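Local atomic coordinates of ABC transporter, substrate binding protein (Agrobacterium tumefaciens, PDB entry 3C9H), a protein that probably captures a solute in the periplasm for an ABC transporter and binds a magnesium ion. Residues A17-A22 / H64-L69; V37-L42 / K86-A91; G71-R76 / D97-L102. All blocks are in the same frame, centred on the assembly; numbering follows the deposited sequence.

Interaction 1. Residues A17-A22 / H64-L69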
loop_
_atom_site.group_PDB
_atom_site.type_symbol
_atom_site.label_atom_id
_atom_site.label_comp_id
_atom_site.label_asym_id
_atom_site.label_seq_id
_atom_site.Cartn_x
_atom_site.Cartn_y
_atom_site.Cartn_z
ATOM N N ALA A 17 19.839 -3.449 2.683
ATOM C CA ALA A 17 18.442 -3.895 2.870
ATOM C C ALA A 17 18.037 -3.648 4.323
ATOM O O ALA A 17 18.690 -4.159 5.225
ATOM C CB ALA A 17 18.304 -5.369 2.542
ATOM N N LEU A 18 16.963 -2.875 4.533
ATOM C CA LEU A 18 16.516 -2.455 5.868
ATOM C C LEU A 18 15.220 -3.126 6.332
ATOM O O LEU A 18 14.359 -3.503 5.523
ATOM C CB LEU A 18 16.283 -0.956 5.892
ATOM C CG LEU A 18 17.399 -0.084 5.375
ATOM C CD1 LEU A 18 16.936 1.348 5.374
ATOM C CD2 LEU A 18 18.631 -0.221 6.254
ATOM N N ALA A 19 15.076 -3.232 7.648
ATOM C CA ALA A 19 13.876 -3.757 8.261
ATOM C C ALA A 19 13.775 -3.219 9.689
ATOM O O ALA A 19 14.792 -3.134 10.397
ATOM C CB ALA A 19 13.887 -5.269 8.222
ATOM N N GLN A 20 12.576 -2.831 10.105
ATOM C CA GLN A 20 12.327 -2.574 11.515
ATOM C C GLN A 20 11.678 -3.849 12.035
ATOM O O GLN A 20 10.586 -4.252 11.580
ATOM C CB GLN A 20 11.414 -1.371 11.763
ATOM C CG GLN A 20 11.674 -0.138 10.905
ATOM C CD GLN A 20 12.885 0.708 11.318
ATOM O OE1 GLN A 20 13.411 0.606 12.443
ATOM N NE2 GLN A 20 13.313 1.591 10.399
ATOM N N VAL A 21 12.368 -4.504 12.952
ATOM C CA VAL A 21 11.926 -5.753 13.509
ATOM C C VAL A 21 11.311 -5.525 14.888
ATOM O O VAL A 21 11.903 -4.841 15.741
ATOM C CB VAL A 21 13.092 -6.742 13.620
ATOM C CG1 VAL A 21 12.609 -8.052 14.219
ATOM C CG2 VAL A 21 13.738 -6.964 12.247
ATOM N N ALA A 22 10.126 -6.105 15.093
ATOM C CA ALA A 22 9.441 -6.113 16.370
ATOM C C ALA A 22 9.071 -7.543 16.734
ATOM O O ALA A 22 8.394 -8.238 15.956
ATOM C CB ALA A 22 8.177 -5.236 16.285
ATOM N N HIS A 64 7.240 -12.586 15.058
ATOM C CA HIS A 64 8.414 -11.870 14.621
ATOM C C HIS A 64 8.047 -11.051 13.369
ATOM O O HIS A 64 7.928 -11.587 12.243
ATOM C CB HIS A 64 9.507 -12.896 14.335
ATOM C CG HIS A 64 10.816 -12.310 13.932
ATOM N ND1 HIS A 64 10.972 -11.524 12.812
ATOM C CD2 HIS A 64 12.051 -12.458 14.456
ATOM C CE1 HIS A 64 12.242 -11.178 12.694
ATOM N NE2 HIS A 64 12.919 -11.745 13.672
ATOM N N TYR A 65 7.835 -9.754 13.576
ATOM C CA TYR A 65 7.272 -8.881 12.565
ATOM C C TYR A 65 8.346 -7.999 11.988
ATOM O O TYR A 65 8.913 -7.184 12.703
ATOM C CB TYR A 65 6.148 -8.007 13.166
ATOM C CG TYR A 65 5.367 -7.210 12.151
ATOM C CD1 TYR A 65 4.236 -7.759 11.517
ATOM C CD2 TYR A 65 5.735 -5.887 11.812
ATOM C CE1 TYR A 65 3.472 -7.007 10.595
ATOM C CE2 TYR A 65 4.980 -5.146 10.878
ATOM C CZ TYR A 65 3.855 -5.721 10.273
ATOM O OH TYR A 65 3.101 -4.987 9.338
ATOM N N GLU A 66 8.606 -8.159 10.690
ATOM C CA GLU A 66 9.557 -7.331 9.967
ATOM C C GLU A 66 8.867 -6.381 8.998
ATOM O O GLU A 66 8.256 -6.789 8.003
ATOM C CB GLU A 66 10.594 -8.190 9.211
ATOM C CG GLU A 66 11.241 -9.246 10.065
ATOM C CD GLU A 66 12.694 -9.555 9.676
ATOM O OE1 GLU A 66 13.327 -8.778 8.917
ATOM O OE2 GLU A 66 13.207 -10.588 10.166
ATOM N N ASP A 67 9.001 -5.097 9.305
ATOM C CA ASP A 67 8.434 -3.987 8.564
ATOM C C ASP A 67 9.527 -3.531 7.602
ATOM O O ASP A 67 10.585 -3.052 8.004
ATOM C CB ASP A 67 7.996 -2.907 9.578
ATOM C CG ASP A 67 7.591 -1.578 8.962
ATOM O OD1 ASP A 67 7.665 -1.373 7.729
ATOM O OD2 ASP A 67 7.183 -0.706 9.754
ATOM N N MET A 68 9.244 -3.677 6.323
ATOM C CA MET A 68 10.192 -3.396 5.286
ATOM C C MET A 68 9.514 -2.876 4.017
ATOM O O MET A 68 8.295 -3.026 3.833
ATOM C CB MET A 68 11.050 -4.652 5.001
ATOM C CG MET A 68 10.401 -5.783 4.237
ATOM S SD MET A 68 11.352 -7.365 4.141
ATOM C CE MET A 68 11.181 -7.885 5.817
ATOM N N LEU A 69 10.304 -2.273 3.148
ATOM C CA LEU A 69 9.796 -1.782 1.851
ATOM C C LEU A 69 9.314 -2.929 0.977
ATOM O O LEU A 69 9.865 -4.040 1.040
ATOM C CB LEU A 69 10.855 -0.969 1.119
ATOM C CG LEU A 69 11.256 0.387 1.702
ATOM C CD1 LEU A 69 12.497 0.923 0.959
ATOM C CD2 LEU A 69 10.098 1.407 1.621
HETATM O O HOH W 1 13.168 -1.861 3.624
#
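Q20 and D67 pair antiparallel and bond to each other in both directions. Q20 N donates to D67 O at 2.9 Å. D67 N returns a bond to Q20 O, also 2.9 Å long. Two residues on, A22 and Y65 repeat this double link. V21 and E66 form the non-hydrogen-bonded pair between them. V21 contributes with its side chain: V21 CG2 lies 3.8 Å from E66 CD, and the two side chains run side by side on the same face. V21 CG1, anti to the backbone N (chi1 180°), approaches the H64 ring obliquely. The carboxylate of E66 has its main partner in R76, by a salt bridge. D67 shares the other face with Q20, where the CB atoms of D67 and Q20 are 4.3 Å apart. The Q20 amide then turns away. D67 OD2 instead accepts the backbone N of E44, and the D67 side chain ends about 4 Å from the magnesium ion at its nearest atoms. Past the strands, one water joins L18 O to L69 N, just before helix 70-82. The grip is thus mostly main chain to main chain. It holds D67 from both backbone polar atoms, consistent with a second-shell place beside the metal.

Interaction 2. Residues V37-L42 / K86-A91. With MG (magnesium ion), chain C.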
loop_
_atom_site.group_PDB
_atom_site.type_symbol
_atom_site.label_atom_id
_atom_site.label_comp_id
_atom_site.label_asym_id
_atom_site.label_seq_id
_atom_site.Cartn_x
_atom_site.Cartn_y
_atom_site.Cartn_z
ATOM N N VAL A 37 6.997 -15.742 11.512
ATOM C CA VAL A 37 7.813 -14.717 10.909
ATOM C C VAL A 37 7.006 -14.052 9.782
ATOM O O VAL A 37 6.523 -14.730 8.879
ATOM C CB VAL A 37 9.140 -15.254 10.372
ATOM C CG1 VAL A 37 9.909 -14.147 9.682
ATOM C CG2 VAL A 37 9.992 -15.852 11.553
ATOM N N VAL A 38 6.895 -12.732 9.845
ATOM C CA VAL A 38 6.128 -11.937 8.864
ATOM C C VAL A 38 7.049 -10.924 8.182
ATOM O O VAL A 38 7.739 -10.165 8.862
ATOM C CB VAL A 38 4.934 -11.191 9.576
ATOM C CG1 VAL A 38 4.142 -10.331 8.593
ATOM C CG2 VAL A 38 4.036 -12.184 10.358
ATOM N N TYR A 39 7.101 -10.913 6.846
ATOM C CA TYR A 39 7.625 -9.752 6.108
ATOM C C TYR A 39 6.456 -8.919 5.599
ATOM O O TYR A 39 5.645 -9.405 4.806
ATOM C CB TYR A 39 8.493 -10.123 4.920
ATOM C CG TYR A 39 9.672 -11.025 5.222
ATOM C CD1 TYR A 39 10.107 -11.259 6.525
ATOM C CD2 TYR A 39 10.356 -11.655 4.162
ATOM C CE1 TYR A 39 11.197 -12.107 6.757
ATOM C CE2 TYR A 39 11.390 -12.489 4.385
ATOM C CZ TYR A 39 11.828 -12.708 5.684
ATOM O OH TYR A 39 12.896 -13.555 5.878
ATOM N N SER A 40 6.376 -7.677 6.058
ATOM C CA SER A 40 5.230 -6.793 5.777
ATOM C C SER A 40 5.602 -5.350 5.539
ATOM O O SER A 40 6.562 -4.817 6.083
ATOM C CB SER A 40 4.221 -6.902 6.905
ATOM O OG SER A 40 3.159 -5.979 6.787
ATOM N N SER A 41 4.850 -4.701 4.670
ATOM C CA SER A 41 5.067 -3.301 4.418
ATOM C C SER A 41 4.136 -2.436 5.253
ATOM O O SER A 41 4.240 -1.228 5.180
ATOM C CB SER A 41 4.911 -2.973 2.942
ATOM O OG SER A 41 3.560 -3.107 2.495
ATOM N N LEU A 42 3.221 -3.054 6.000
ATOM C CA LEU A 42 2.282 -2.327 6.836
ATOM C C LEU A 42 3.062 -1.752 8.017
ATOM O O LEU A 42 3.655 -2.499 8.813
ATOM C CB LEU A 42 1.114 -3.209 7.289
ATOM C CG LEU A 42 0.043 -2.538 8.197
ATOM C CD1 LEU A 42 -0.644 -1.334 7.545
ATOM C CD2 LEU A 42 -1.009 -3.503 8.664
ATOM N N LYS A 86 15.140 -21.153 4.421
ATOM C CA LYS A 86 13.775 -20.809 4.735
ATOM C C LYS A 86 13.560 -19.283 4.656
ATOM O O LYS A 86 14.502 -18.479 4.623
ATOM C CB LYS A 86 13.341 -21.462 6.063
ATOM C CG LYS A 86 13.267 -23.048 5.960
ATOM C CD LYS A 86 12.152 -23.534 4.993
ATOM C CE LYS A 86 12.341 -24.928 4.408
ATOM N NZ LYS A 86 11.652 -25.040 3.057
ATOM N N THR A 87 12.301 -18.890 4.574
ATOM C CA THR A 87 11.948 -17.486 4.438
ATOM C C THR A 87 10.747 -17.216 5.351
ATOM O O THR A 87 10.406 -18.043 6.189
ATOM C CB THR A 87 11.730 -17.112 2.922
ATOM O OG1 THR A 87 11.722 -15.692 2.743
ATOM C CG2 THR A 87 10.431 -17.689 2.334
ATOM N N ALA A 88 10.117 -16.062 5.192
ATOM C CA ALA A 88 8.955 -15.682 6.009
ATOM C C ALA A 88 7.826 -16.705 5.879
ATOM O O ALA A 88 7.708 -17.419 4.868
ATOM C CB ALA A 88 8.446 -14.297 5.586
ATOM N N ASP A 89 6.977 -16.741 6.897
ATOM C CA ASP A 89 5.802 -17.583 6.890
ATOM C C ASP A 89 4.594 -16.882 6.232
ATOM O O ASP A 89 3.638 -17.553 5.810
ATOM C CB ASP A 89 5.473 -17.965 8.325
ATOM C CG ASP A 89 6.647 -18.653 9.027
ATOM O OD1 ASP A 89 7.293 -19.477 8.371
ATOM O OD2 ASP A 89 6.943 -18.362 10.202
ATOM N N PHE A 90 4.639 -15.545 6.206
ATOM C CA PHE A 90 3.607 -14.669 5.633
ATOM C C PHE A 90 4.257 -13.418 5.045
ATOM O O PHE A 90 5.099 -12.776 5.698
ATOM C CB PHE A 90 2.567 -14.286 6.702
ATOM C CG PHE A 90 1.337 -13.601 6.148
ATOM C CD1 PHE A 90 0.498 -14.233 5.248
ATOM C CD2 PHE A 90 1.018 -12.328 6.537
ATOM C CE1 PHE A 90 -0.628 -13.564 4.744
ATOM C CE2 PHE A 90 -0.108 -11.668 6.046
ATOM C CZ PHE A 90 -0.925 -12.300 5.141
ATOM N N ALA A 91 3.891 -13.097 3.797
ATOM C CA ALA A 91 4.344 -11.917 3.112
ATOM C C ALA A 91 3.131 -11.063 2.864
ATOM O O ALA A 91 2.136 -11.529 2.291
ATOM C CB ALA A 91 5.030 -12.269 1.782
HETATM MG MG MG C . 5.234 0.805 5.005
HETATM O O HOH W 2 7.199 0.220 6.002
#
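Y39 and A88 make the tight part of this contact. The methyl CB of A88 sits over the centre of the Y39 ring, 3.4 Å from the centroid and only 5° off the ring normal, a CH-pi contact. The Y39 ring gets there with CG anti to its carbonyl carbon (chi1 -55°). T87 OG1 approaches the same ring obliquely, 3.6 Å from Y39 CE2. T87 OG1 and Y39 OH are both hydrogen-bonded to E80 OE1. A88 N is buried here without a polar partner. V37 is the partly exposed side, held by polar bonds rather than close packing. V37 N donates to D89 OD2 at 2.9 Å, on the anti side and 31° out of the carboxylate plane. V37 O takes D89 N at 2.9 Å and, weakly, F90 N. A looser but buried touch follows: V38 CG1 lies at the edge of the F90 ring, near its plane, 4.2 Å from F90 CD2. Parallel pairing begins here, with Y39 N bonded to F90 O at 3.0 Å. Beyond the pairing, S40 OG accepts L42 N in an ST turn, and S41 O binds the magnesium ion at 2.3 Å; D43 is another ligand. Strand 35-40 lies between strands 62-67 and 90-93. Helix 70-82 packs on Y39 and A91 through I77, while the F90 ring meets that of Y280 in helix 274-285.

Interaction 3. Residues G71-R76 / D97-L102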
loop_
_atom_site.group_PDB
_atom_site.type_symbol
_atom_site.label_atom_id
_atom_site.label_comp_id
_atom_site.label_asym_id
_atom_site.label_seq_id
_atom_site.Cartn_x
_atom_site.Cartn_y
_atom_site.Cartn_z
ATOM N N GLY A 71 9.633 -3.603 -2.174
ATOM C CA GLY A 71 10.691 -4.138 -3.062
ATOM C C GLY A 71 11.646 -5.066 -2.343
ATOM O O GLY A 71 12.206 -5.982 -2.945
ATOM N N GLU A 72 11.832 -4.833 -1.053
ATOM C CA GLU A 72 12.667 -5.659 -0.215
ATOM C C GLU A 72 11.991 -6.961 0.183
ATOM O O GLU A 72 12.658 -8.007 0.289
ATOM C CB GLU A 72 13.093 -4.871 1.028
ATOM C CG GLU A 72 13.996 -5.640 1.988
ATOM C CD GLU A 72 15.251 -6.247 1.357
ATOM O OE1 GLU A 72 15.711 -5.793 0.282
ATOM O OE2 GLU A 72 15.793 -7.180 1.984
ATOM N N ILE A 73 10.679 -6.914 0.403
ATOM C CA ILE A 73 9.905 -8.138 0.635
ATOM C C ILE A 73 10.136 -9.066 -0.540
ATOM O O ILE A 73 10.502 -10.211 -0.344
ATOM C CB ILE A 73 8.404 -7.886 0.805
ATOM C CG1 ILE A 73 8.135 -7.062 2.088
ATOM C CG2 ILE A 73 7.642 -9.214 0.860
ATOM C CD1 ILE A 73 6.683 -6.510 2.214
ATOM N N TYR A 74 9.925 -8.557 -1.747
ATOM C CA TYR A 74 10.140 -9.328 -2.976
ATOM C C TYR A 74 11.580 -9.855 -3.083
ATOM O O TYR A 74 11.818 -11.056 -3.231
ATOM C CB TYR A 74 9.794 -8.455 -4.202
ATOM C CG TYR A 74 10.053 -9.168 -5.520
ATOM C CD1 TYR A 74 9.104 -10.007 -6.085
ATOM C CD2 TYR A 74 11.251 -8.985 -6.197
ATOM C CE1 TYR A 74 9.368 -10.687 -7.286
ATOM C CE2 TYR A 74 11.505 -9.636 -7.395
ATOM C CZ TYR A 74 10.572 -10.483 -7.929
ATOM O OH TYR A 74 10.854 -11.143 -9.120
ATOM N N ASP A 75 12.546 -8.949 -3.050
ATOM C CA ASP A 75 13.951 -9.329 -3.196
ATOM C C ASP A 75 14.405 -10.360 -2.177
ATOM O O ASP A 75 15.141 -11.307 -2.501
ATOM C CB ASP A 75 14.858 -8.104 -3.078
ATOM C CG ASP A 75 14.795 -7.216 -4.270
ATOM O OD1 ASP A 75 14.275 -7.646 -5.320
ATOM O OD2 ASP A 75 15.286 -6.071 -4.160
ATOM N N ARG A 76 13.986 -10.186 -0.941
ATOM C CA ARG A 76 14.410 -11.067 0.123
ATOM C C ARG A 76 13.815 -12.471 0.017
ATOM O O ARG A 76 14.505 -13.473 0.211
ATOM C CB ARG A 76 14.038 -10.462 1.450
ATOM C CG ARG A 76 14.513 -11.251 2.630
ATOM C CD ARG A 76 14.717 -10.343 3.831
ATOM N NE ARG A 76 14.741 -11.164 5.035
ATOM C CZ ARG A 76 14.602 -10.715 6.262
ATOM N NH1 ARG A 76 14.363 -9.431 6.478
ATOM N NH2 ARG A 76 14.603 -11.590 7.273
ATOM N N ASP A 97 1.673 -6.069 -7.778
ATOM C CA ASP A 97 2.372 -6.665 -8.894
ATOM C C ASP A 97 3.524 -7.590 -8.487
ATOM O O ASP A 97 3.661 -8.696 -9.027
ATOM C CB ASP A 97 2.803 -5.580 -9.885
ATOM C CG ASP A 97 3.741 -4.526 -9.287
ATOM O OD1 ASP A 97 3.664 -4.213 -8.077
ATOM O OD2 ASP A 97 4.517 -3.951 -10.080
ATOM N N LEU A 98 4.300 -7.190 -7.488
ATOM C CA LEU A 98 5.419 -7.999 -7.020
ATOM C C LEU A 98 4.915 -9.243 -6.307
ATOM O O LEU A 98 5.558 -10.286 -6.361
ATOM C CB LEU A 98 6.334 -7.187 -6.075
ATOM C CG LEU A 98 7.015 -5.977 -6.745
ATOM C CD1 LEU A 98 7.936 -5.249 -5.796
ATOM C CD2 LEU A 98 7.742 -6.391 -8.068
ATOM N N GLN A 99 3.773 -9.126 -5.624
ATOM C CA GLN A 99 3.183 -10.270 -4.946
ATOM C C GLN A 99 2.624 -11.287 -5.928
ATOM O O GLN A 99 2.790 -12.480 -5.755
ATOM C CB GLN A 99 2.115 -9.818 -3.960
ATOM C CG GLN A 99 2.708 -9.093 -2.745
ATOM C CD GLN A 99 3.343 -10.052 -1.743
ATOM O OE1 GLN A 99 4.496 -10.465 -1.910
ATOM N NE2 GLN A 99 2.596 -10.396 -0.678
ATOM N N VAL A 100 1.961 -10.807 -6.961
ATOM C CA VAL A 100 1.452 -11.695 -8.013
ATOM C C VAL A 100 2.628 -12.319 -8.775
ATOM O O VAL A 100 2.604 -13.507 -9.064
ATOM C CB VAL A 100 0.457 -10.969 -8.942
ATOM C CG1 VAL A 100 0.100 -11.853 -10.212
ATOM C CG2 VAL A 100 -0.811 -10.626 -8.156
ATOM N N LYS A 101 3.671 -11.546 -9.068
ATOM C CA LYS A 101 4.900 -12.148 -9.625
ATOM C C LYS A 101 5.508 -13.281 -8.781
ATOM O O LYS A 101 5.832 -14.329 -9.326
ATOM C CB LYS A 101 5.955 -11.092 -9.948
ATOM C CG LYS A 101 7.202 -11.675 -10.621
ATOM C CD LYS A 101 8.030 -10.589 -11.232
ATOM C CE LYS A 101 9.227 -11.151 -12.053
ATOM N NZ LYS A 101 8.853 -12.206 -13.102
ATOM N N LEU A 102 5.702 -13.087 -7.470
ATOM C CA LEU A 102 6.158 -14.188 -6.621
ATOM C C LEU A 102 5.278 -15.409 -6.806
ATOM O O LEU A 102 5.777 -16.513 -6.975
ATOM C CB LEU A 102 6.157 -13.841 -5.131
ATOM C CG LEU A 102 7.163 -12.854 -4.548
ATOM C CD1 LEU A 102 6.767 -12.552 -3.091
ATOM C CD2 LEU A 102 8.579 -13.372 -4.623
#
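Y74 reaches from one helix to the other, and its side chain touches L98, L102 and K101 in turn. Y74 CB starts against L98, 4.0 Å from L98 CD1. CG lies anti to the backbone N (chi1 177°), which carries the ring toward segment 97-102. At the near end of the ring, Y74 CD1 meets two atoms of different kinds. One is the backbone oxygen, L98 O, 3.6 Å from Y74 CD1; the other is L102 CD2, at 3.7 Å. L98 also sends CD2 over one face of the ring. One atom further, Y74 CE1 lies 3.9 Å from L102 CD2; the two side chains pass in opposite directions. CZ comes near CD of K101. Y74 OH then lies 3.4 Å from K101 CE, beside the methylene chain of the lysine. The ammonium group NZ turns on past the tyrosine to a salt bridge with D105. The two helices run almost parallel, 14° apart, with segment axes 9.9 Å from each other at closest. They precede and follow strand 90-93 in the chain, and both pack on it: I73 touches A91 and S93, and Q99 touches S93. Such helix layers against a sheet suit the alpha/beta lobes of periplasmic binding proteins. No hydrogen bond joins the two segments, so the contact rests on van der Waals packing, mostly apolar. L98 CD1 also packs against the backbone of G71, 4.0 Å from G71 CA. On the sheet side, I73 CG2 lies loosely by Q99 OE1, 4.4 Å away. The Q99 amide is held by I264, its NE2 donating to the backbone oxygen there.

Overall arrangement
From the N terminus, strand 20-24 pairs with strand 62-67, and interaction 1 closes the first loop, with strand 35-40 and helix 44-57 inside it. Interaction 2 starts within that loop and closes after it, so the two cross. Helix 70-82 then follows strand 62-67. Interaction 3 opens there, after interaction 1 has closed but before interaction 2 has, so interactions 2 and 3 also cross. Interactions 1 and 3 are in series. Strands 62-67 and 35-40 are neighbours and tie interactions 1 and 2 into one sheet. Helix 70-82 joins interaction 3 to both, with M68 against I73 and S40 against I73.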